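Local coordinates for chitinase (Paenibacillus sp. FPU-7, PDB 5GZT), which probably hydrolyses beta-1,4 linkages at random within chitin and chitodextrin chains, as a family 18 glycoside hydrolase, at residues S535-N540 against G560-S565; V541-T546 against Y589-S594. All coordinates share one frame; numbering follows the deposited sequence.

Contact 1. Residues S535-N540 against G560-S565; sequences SRVWQN and GTIVYS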
ATOM      1  N   SER B 535      -1.940  19.268   3.142  1.00 15.68           N
ATOM      2  CA  SER B 535      -1.080  20.299   2.678  1.00 16.27           C
ATOM      3  C   SER B 535      -0.258  20.914   3.830  1.00 18.13           C
ATOM      4  O   SER B 535      -0.659  20.802   5.009  1.00 16.51           O
ATOM      5  CB  SER B 535      -1.910  21.423   2.109  1.00 16.17           C
ATOM      6  OG  SER B 535      -2.817  21.928   3.068  1.00 15.57           O
ATOM      7  N   ARG B 536       0.794  21.621   3.461  1.00 16.08           N
ATOM      8  CA  ARG B 536       1.537  22.531   4.358  1.00 18.48           C
ATOM      9  C   ARG B 536       1.259  23.913   3.854  1.00 17.32           C
ATOM     10  O   ARG B 536       1.251  24.129   2.609  1.00 17.23           O
ATOM     11  CB  ARG B 536       3.049  22.254   4.363  1.00 19.29           C
ATOM     12  CG  ARG B 536       3.373  20.985   5.099  1.00 19.75           C
ATOM     13  CD  ARG B 536       3.455  21.323   6.630  1.00 22.33           C
ATOM     14  NE  ARG B 536       3.475  20.113   7.439  1.00 22.66           N
ATOM     15  CZ  ARG B 536       3.239  20.103   8.740  1.00 26.84           C
ATOM     16  NH1 ARG B 536       3.105  21.224   9.413  1.00 28.60           N
ATOM     17  NH2 ARG B 536       3.170  18.974   9.347  1.00 31.18           N
ATOM     18  N   VAL B 537       1.023  24.838   4.804  1.00 15.48           N
ATOM     19  CA  VAL B 537       0.523  26.155   4.581  1.00 16.47           C
ATOM     20  C   VAL B 537       1.530  27.169   5.082  1.00 18.61           C
ATOM     21  O   VAL B 537       2.142  26.927   6.149  1.00 18.58           O
ATOM     22  CB  VAL B 537      -0.815  26.341   5.353  1.00 17.38           C
ATOM     23  CG1 VAL B 537      -1.404  27.680   5.116  1.00 18.70           C
ATOM     24  CG2 VAL B 537      -1.862  25.328   4.899  1.00 19.68           C
ATOM     25  N   TRP B 538       1.705  28.270   4.337  1.00 17.30           N
ATOM     26  CA  TRP B 538       2.393  29.457   4.804  1.00 18.30           C
ATOM     27  C   TRP B 538       1.467  30.650   4.675  1.00 21.57           C
ATOM     28  O   TRP B 538       0.822  30.823   3.629  1.00 20.81           O
ATOM     29  CB  TRP B 538       3.603  29.790   3.965  1.00 17.46           C
ATOM     30  CG  TRP B 538       4.819  28.966   4.087  1.00 17.69           C
ATOM     31  CD1 TRP B 538       6.070  29.399   4.558  1.00 19.29           C
ATOM     32  CD2 TRP B 538       5.038  27.650   3.569  1.00 17.74           C
ATOM     33  NE1 TRP B 538       6.986  28.411   4.391  1.00 18.20           N
ATOM     34  CE2 TRP B 538       6.398  27.344   3.763  1.00 17.34           C
ATOM     35  CE3 TRP B 538       4.234  26.733   2.867  1.00 16.99           C
ATOM     36  CZ2 TRP B 538       6.966  26.124   3.341  1.00 17.91           C
ATOM     37  CZ3 TRP B 538       4.766  25.513   2.486  1.00 17.25           C
ATOM     38  CH2 TRP B 538       6.143  25.233   2.697  1.00 20.03           C
ATOM     39  N   GLN B 539       1.376  31.469   5.742  1.00 20.05           N
ATOM     40  CA  GLN B 539       0.646  32.742   5.697  1.00 20.00           C
ATOM     41  C   GLN B 539       1.585  33.895   5.561  1.00 20.64           C
ATOM     42  O   GLN B 539       2.816  33.743   5.690  1.00 21.52           O
ATOM     43  CB  GLN B 539      -0.229  32.874   6.969  1.00 24.64           C
ATOM     44  CG  GLN B 539      -1.388  31.899   6.955  1.00 27.16           C
ATOM     45  CD  GLN B 539      -2.364  32.094   8.104  1.00 32.91           C
ATOM     46  OE1 GLN B 539      -2.012  32.620   9.180  1.00 32.81           O
ATOM     47  NE2 GLN B 539      -3.575  31.594   7.907  1.00 29.16           N
ATOM     48  N   ASN B 540       1.030  35.048   5.238  1.00 21.68           N
ATOM     49  CA  ASN B 540       1.810  36.262   5.023  1.00 23.09           C
ATOM     50  C   ASN B 540       2.993  36.077   4.094  1.00 26.97           C
ATOM     51  O   ASN B 540       4.108  36.575   4.373  1.00 24.14           O
ATOM     52  CB  ASN B 540       2.294  36.851   6.404  1.00 23.21           C
ATOM     53  CG  ASN B 540       1.108  37.210   7.295  1.00 24.51           C
ATOM     54  OD1 ASN B 540       0.220  37.900   6.874  1.00 27.99           O
ATOM     55  ND2 ASN B 540       1.005  36.582   8.409  1.00 27.99           N
ATOM     56  N   GLY B 560      -1.212  25.694   9.803  1.00 23.46           N
ATOM     57  CA  GLY B 560      -0.112  24.717   9.557  1.00 23.21           C
ATOM     58  C   GLY B 560      -0.337  23.750   8.391  1.00 20.80           C
ATOM     59  O   GLY B 560       0.524  23.675   7.444  1.00 20.25           O
ATOM     60  N   THR B 561      -1.399  22.940   8.533  1.00 20.57           N
ATOM     61  CA  THR B 561      -1.818  21.912   7.591  1.00 20.51           C
ATOM     62  C   THR B 561      -3.312  22.069   7.334  1.00 19.61           C
ATOM     63  O   THR B 561      -4.038  22.484   8.192  1.00 16.83           O
ATOM     64  CB  THR B 561      -1.560  20.462   8.019  1.00 20.23           C
ATOM     65  OG1 THR B 561      -2.277  20.195   9.205  1.00 23.46           O
ATOM     66  CG2 THR B 561      -0.051  20.139   8.249  1.00 21.62           C
ATOM     67  N   ILE B 562      -3.733  21.794   6.105  1.00 17.29           N
ATOM     68  CA  ILE B 562      -5.146  21.688   5.743  1.00 15.44           C
ATOM     69  C   ILE B 562      -5.336  20.377   4.998  1.00 14.50           C
ATOM     70  O   ILE B 562      -4.648  20.116   4.037  1.00 16.12           O
ATOM     71  CB  ILE B 562      -5.553  22.876   4.843  1.00 16.74           C
ATOM     72  CG1 ILE B 562      -5.360  24.181   5.548  1.00 18.55           C
ATOM     73  CG2 ILE B 562      -7.025  22.753   4.438  1.00 17.74           C
ATOM     74  CD1 ILE B 562      -5.475  25.430   4.685  1.00 18.26           C
ATOM     75  N   VAL B 563      -6.268  19.525   5.413  1.00 16.22           N
ATOM     76  CA  VAL B 563      -6.428  18.197   4.879  1.00 15.45           C
ATOM     77  C   VAL B 563      -7.026  18.303   3.460  1.00 14.95           C
ATOM     78  O   VAL B 563      -7.675  19.319   3.091  1.00 15.12           O
ATOM     79  CB  VAL B 563      -7.254  17.293   5.806  1.00 18.21           C
ATOM     80  CG1 VAL B 563      -6.682  17.306   7.257  1.00 18.89           C
ATOM     81  CG2 VAL B 563      -8.732  17.712   5.821  1.00 18.84           C
ATOM     82  N   TYR B 564      -6.675  17.352   2.600  1.00 14.57           N
ATOM     83  CA  TYR B 564      -7.083  17.430   1.177  1.00 14.35           C
ATOM     84  C   TYR B 564      -8.616  17.609   0.994  1.00 15.62           C
ATOM     85  O   TYR B 564      -9.029  18.311   0.117  1.00 16.18           O
ATOM     86  CB  TYR B 564      -6.672  16.161   0.474  1.00 13.97           C
ATOM     87  CG  TYR B 564      -6.846  16.144  -1.032  1.00 15.12           C
ATOM     88  CD1 TYR B 564      -6.113  17.011  -1.863  1.00 13.48           C
ATOM     89  CD2 TYR B 564      -7.814  15.326  -1.626  1.00 14.01           C
ATOM     90  CE1 TYR B 564      -6.306  16.995  -3.248  1.00 14.63           C
ATOM     91  CE2 TYR B 564      -7.974  15.281  -2.998  1.00 15.18           C
ATOM     92  CZ  TYR B 564      -7.221  16.098  -3.833  1.00 14.94           C
ATOM     93  OH  TYR B 564      -7.362  16.064  -5.205  1.00 15.29           O
ATOM     94  N   SER B 565      -9.442  16.884   1.739  1.00 15.58           N
ATOM     95  CA  SER B 565     -10.906  17.029   1.599  1.00 16.51           C
ATOM     96  C   SER B 565     -11.367  18.465   1.781  1.00 16.52           C
ATOM     97  O   SER B 565     -12.235  18.928   1.053  1.00 16.43           O
ATOM     98  CB  SER B 565     -11.635  16.139   2.591  1.00 19.81           C
ATOM     99  OG  SER B 565     -11.200  16.384   3.928  1.00 21.18           O
TER
HETATM  100  O   HOH W   1       3.159  24.053   9.689  1.00 43.41           O
HETATM  101  O   HOH W   2       3.461  24.687   7.415  1.00 23.15           O
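The guanidinium of Arg-536 lies against the methyl of Thr-561, with Thr-561 CG2 above the centre of the group and 3.3 Å from Arg-536 CZ. The arginine chain bends at its second torsion (chi2 -84°), which brings its end back alongside the threonine. NE then makes a salt bridge with Asp-485, while Arg-536 NH1 donates in the guanidinium plane to a water 2.8 Å away. A leucine at this position would probably leave Asp-485 without its charged mate and the Thr-561 methyl without its flat cover.

Ser-535 puts both its N and its OG on Ile-562 O. Ser-535 OG meets a lone pair of Ile-562 O in the carbonyl plane at 2.8 Å; Ser-535 N reaches the same Ile-562 O at 3.0 Å, from a position tilted out of that plane. Val-537 N reaches Gly-560 O at 2.9 Å, and a second water joins that oxygen to Val-537 O. Beside them, Val-537 CG2 packs on Ile-562 CD1 at 3.6 Å.

Strands 535-538 and 561-563 run roughly antiparallel, the latter a weakly bonded edge strand of a five-stranded antiparallel sheet. Strand 596-598 flanks 534-538 on its other side, and Ser-535 and Ile-562 both touch Ile-597 and, from helix 564-570, Leu-567.

Contact 2. Residues V541-T546 against Y589-S594; sequences VENKGT and YLFNGS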
ATOM      1  N   VAL B 541       2.701  35.549   2.910  1.00 24.03           N
ATOM      2  CA  VAL B 541       3.707  35.328   1.863  1.00 20.20           C
ATOM      3  C   VAL B 541       3.684  36.539   0.987  1.00 22.44           C
ATOM      4  O   VAL B 541       2.618  37.051   0.679  1.00 21.74           O
ATOM      5  CB  VAL B 541       3.341  34.043   1.073  1.00 20.30           C
ATOM      6  CG1 VAL B 541       4.248  33.784  -0.121  1.00 18.32           C
ATOM      7  CG2 VAL B 541       3.320  32.864   2.024  1.00 22.37           C
ATOM      8  N   GLU B 542       4.852  37.033   0.565  1.00 21.23           N
ATOM      9  CA  GLU B 542       4.875  38.187  -0.282  1.00 24.03           C
ATOM     10  C   GLU B 542       4.143  37.843  -1.591  1.00 23.87           C
ATOM     11  O   GLU B 542       4.269  36.753  -2.146  1.00 21.24           O
ATOM     12  CB  GLU B 542       6.332  38.609  -0.646  1.00 26.19           C
ATOM     13  CG  GLU B 542       7.082  39.133   0.602  1.00 30.08           C
ATOM     14  CD  GLU B 542       8.563  39.435   0.401  1.00 32.82           C
ATOM     15  OE1 GLU B 542       9.222  39.174  -0.682  1.00 31.73           O
ATOM     16  OE2 GLU B 542       9.042  39.919   1.420  1.00 35.57           O
ATOM     17  N   ASN B 543       3.456  38.843  -2.091  1.00 23.29           N
ATOM     18  CA  ASN B 543       2.599  38.717  -3.197  1.00 25.40           C
ATOM     19  C   ASN B 543       3.371  39.004  -4.440  1.00 21.65           C
ATOM     20  O   ASN B 543       3.211  40.015  -5.051  1.00 23.54           O
ATOM     21  CB  ASN B 543       1.403  39.673  -3.044  1.00 24.64           C
ATOM     22  CG  ASN B 543       0.399  39.424  -4.101  1.00 29.71           C
ATOM     23  OD1 ASN B 543       0.537  38.503  -4.863  1.00 25.03           O
ATOM     24  ND2 ASN B 543      -0.596  40.259  -4.183  1.00 32.79           N
ATOM     25  N   LYS B 544       4.130  38.027  -4.831  1.00 20.71           N
ATOM     26  CA  LYS B 544       5.043  38.038  -5.917  1.00 21.95           C
ATOM     27  C   LYS B 544       4.981  36.685  -6.624  1.00 20.08           C
ATOM     28  O   LYS B 544       4.925  35.649  -5.975  1.00 19.87           O
ATOM     29  CB  LYS B 544       6.506  38.216  -5.402  1.00 23.72           C
ATOM     30  CG  LYS B 544       6.719  39.560  -4.676  1.00 25.28           C
ATOM     31  CD  LYS B 544       8.107  39.680  -4.071  1.00 28.87           C
ATOM     32  CE  LYS B 544       8.243  41.101  -3.423  1.00 36.44           C
ATOM     33  NZ  LYS B 544       9.494  41.149  -2.626  1.00 42.06           N
ATOM     34  N   GLY B 545       5.094  36.720  -7.939  1.00 20.81           N
ATOM     35  CA  GLY B 545       5.263  35.516  -8.750  1.00 20.19           C
ATOM     36  C   GLY B 545       3.984  34.692  -8.602  1.00 20.22           C
ATOM     37  O   GLY B 545       2.931  35.221  -8.642  1.00 21.22           O
ATOM     38  N   THR B 546       4.148  33.433  -8.238  1.00 17.90           N
ATOM     39  CA  THR B 546       3.081  32.535  -7.945  1.00 15.80           C
ATOM     40  C   THR B 546       3.032  32.192  -6.528  1.00 17.20           C
ATOM     41  O   THR B 546       2.361  31.227  -6.129  1.00 16.46           O
ATOM     42  CB  THR B 546       3.351  31.226  -8.664  1.00 15.99           C
ATOM     43  OG1 THR B 546       4.648  30.750  -8.288  1.00 16.32           O
ATOM     44  CG2 THR B 546       3.364  31.375 -10.167  1.00 15.86           C
ATOM     45  N   TYR B 589       0.307  23.587  -6.170  1.00 12.64           N
ATOM     46  CA  TYR B 589       0.198  24.450  -5.020  1.00 13.37           C
ATOM     47  C   TYR B 589      -0.865  25.484  -5.332  1.00 14.22           C
ATOM     48  O   TYR B 589      -1.289  25.607  -6.528  1.00 14.65           O
ATOM     49  CB  TYR B 589       1.538  25.116  -4.722  1.00 11.85           C
ATOM     50  CG  TYR B 589       2.145  25.888  -5.833  1.00 11.77           C
ATOM     51  CD1 TYR B 589       2.829  25.277  -6.822  1.00 11.56           C
ATOM     52  CD2 TYR B 589       2.118  27.271  -5.848  1.00 12.18           C
ATOM     53  CE1 TYR B 589       3.416  26.002  -7.860  1.00 12.44           C
ATOM     54  CE2 TYR B 589       2.758  27.987  -6.853  1.00 13.28           C
ATOM     55  CZ  TYR B 589       3.439  27.342  -7.828  1.00 13.30           C
ATOM     56  OH  TYR B 589       4.107  28.004  -8.836  1.00 14.01           O
ATOM     57  N   LEU B 590      -1.396  26.069  -4.263  1.00 13.49           N
ATOM     58  CA  LEU B 590      -2.343  27.185  -4.387  1.00 13.74           C
ATOM     59  C   LEU B 590      -1.762  28.477  -3.882  1.00 13.84           C
ATOM     60  O   LEU B 590      -0.947  28.471  -2.905  1.00 13.60           O
ATOM     61  CB  LEU B 590      -3.529  26.892  -3.533  1.00 14.12           C
ATOM     62  CG  LEU B 590      -4.149  25.496  -3.752  1.00 14.58           C
ATOM     63  CD1 LEU B 590      -5.390  25.402  -2.848  1.00 15.59           C
ATOM     64  CD2 LEU B 590      -4.573  25.333  -5.205  1.00 15.13           C
ATOM     65  N   PHE B 591      -2.246  29.601  -4.417  1.00 14.62           N
ATOM     66  CA  PHE B 591      -1.859  30.901  -3.833  1.00 13.90           C
ATOM     67  C   PHE B 591      -2.974  31.866  -4.053  1.00 15.02           C
ATOM     68  O   PHE B 591      -3.614  31.855  -5.123  1.00 15.90           O
ATOM     69  CB  PHE B 591      -0.571  31.406  -4.510  1.00 15.11           C
ATOM     70  CG  PHE B 591       0.050  32.635  -3.888  1.00 14.59           C
ATOM     71  CD1 PHE B 591       0.377  32.632  -2.560  1.00 17.27           C
ATOM     72  CD2 PHE B 591       0.446  33.700  -4.662  1.00 17.35           C
ATOM     73  CE1 PHE B 591       0.990  33.778  -1.945  1.00 17.35           C
ATOM     74  CE2 PHE B 591       1.028  34.844  -4.103  1.00 18.77           C
ATOM     75  CZ  PHE B 591       1.317  34.873  -2.719  1.00 16.57           C
ATOM     76  N   ASN B 592      -3.288  32.657  -3.030  1.00 15.98           N
ATOM     77  CA  ASN B 592      -4.279  33.700  -3.138  1.00 17.00           C
ATOM     78  C   ASN B 592      -3.729  35.120  -3.021  1.00 19.07           C
ATOM     79  O   ASN B 592      -4.499  36.067  -2.887  1.00 17.24           O
ATOM     80  CB  ASN B 592      -5.397  33.507  -2.112  1.00 16.31           C
ATOM     81  CG  ASN B 592      -4.979  33.888  -0.714  1.00 18.20           C
ATOM     82  OD1 ASN B 592      -3.771  33.958  -0.395  1.00 18.96           O
ATOM     83  ND2 ASN B 592      -5.959  34.094   0.147  1.00 16.74           N
ATOM     84  N   GLY B 593      -2.419  35.274  -3.111  1.00 19.61           N
ATOM     85  CA  GLY B 593      -1.811  36.558  -2.868  1.00 20.98           C
ATOM     86  C   GLY B 593      -1.231  36.717  -1.435  1.00 21.32           C
ATOM     87  O   GLY B 593      -0.494  37.635  -1.195  1.00 21.36           O
ATOM     88  N   SER B 594      -1.479  35.777  -0.519  1.00 22.18           N
ATOM     89  CA  SER B 594      -0.969  35.943   0.811  1.00 22.46           C
ATOM     90  C   SER B 594      -0.780  34.602   1.485  1.00 21.09           C
ATOM     91  O   SER B 594       0.204  34.384   2.261  1.00 19.65           O
ATOM     92  CB  SER B 594      -1.940  36.884   1.576  1.00 26.96           C
ATOM     93  OG  SER B 594      -1.658  36.725   2.921  1.00 33.05           O
TER
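Phe-591 pushes its ring into the curve of the 541-546 loop, and nearly every atom along it meets something there. Phe-591 CB lies 3.4 Å from Thr-546 O, and the same oxygen stays close to CG and CD2. With CG anti to the backbone N (chi1 -172°), the ring extends onward into the bend. Phe-591 CE2 comes to 3.8 Å from Asn-543 OD1, whose amide plane stands 70° from the ring. At the tip, Phe-591 CZ lies 3.5 Å from Glu-542 O, and Phe-591 CE1 packs against Val-541 CG1 at 3.7 Å. The chain after Phe-591 turns back across the ring, and Gly-593 N sits over the centre of one face.

Both ends of 541-546 are tied by polar bonds. Val-541 N donates to a lone pair of Ser-594 O at 2.8 Å, nearly straight at 165°. Thr-546 OG1 and Tyr-589 OH share a hydrogen bond of 2.9 Å, while Thr-546 O meets the edge of the tyrosine ring in its plane. An Asx turn, Ser-594 N to Asn-592 OD1, shapes the return of the chain.

Phe-591 is thus an apolar ring among mixed neighbours, the carbonyl oxygens of Thr-546 and Glu-542, the Asn-543 amide, Val-541 and Phe-596, and the directional bonds at Val-541 and Thr-546 probably set how the loop wraps it.

How the contacts relate
The first segments of contacts 1 and 2 are continuous, residue 540 leading into 541, while the second segments lie further along the chain; the centres are about 13 Å apart. They meet lightly where Asn-540 N lies 3.9 Å from Ser-594 OG. Both reach the same antiparallel sheet: contact 1 joins strands 534-538 and 561-563, while in contact 2 loop 541-546 packs on strand 587-591 and the turn after it. Phe-596 on the strand between links them, touching Trp-538 from contact 1 and Val-541, Tyr-589 and Phe-591 from contact 2. The sheet is inserted between barrel strands 527-532 and 619-623, consistent with the chitinase insertion domain of many family 18 enzymes.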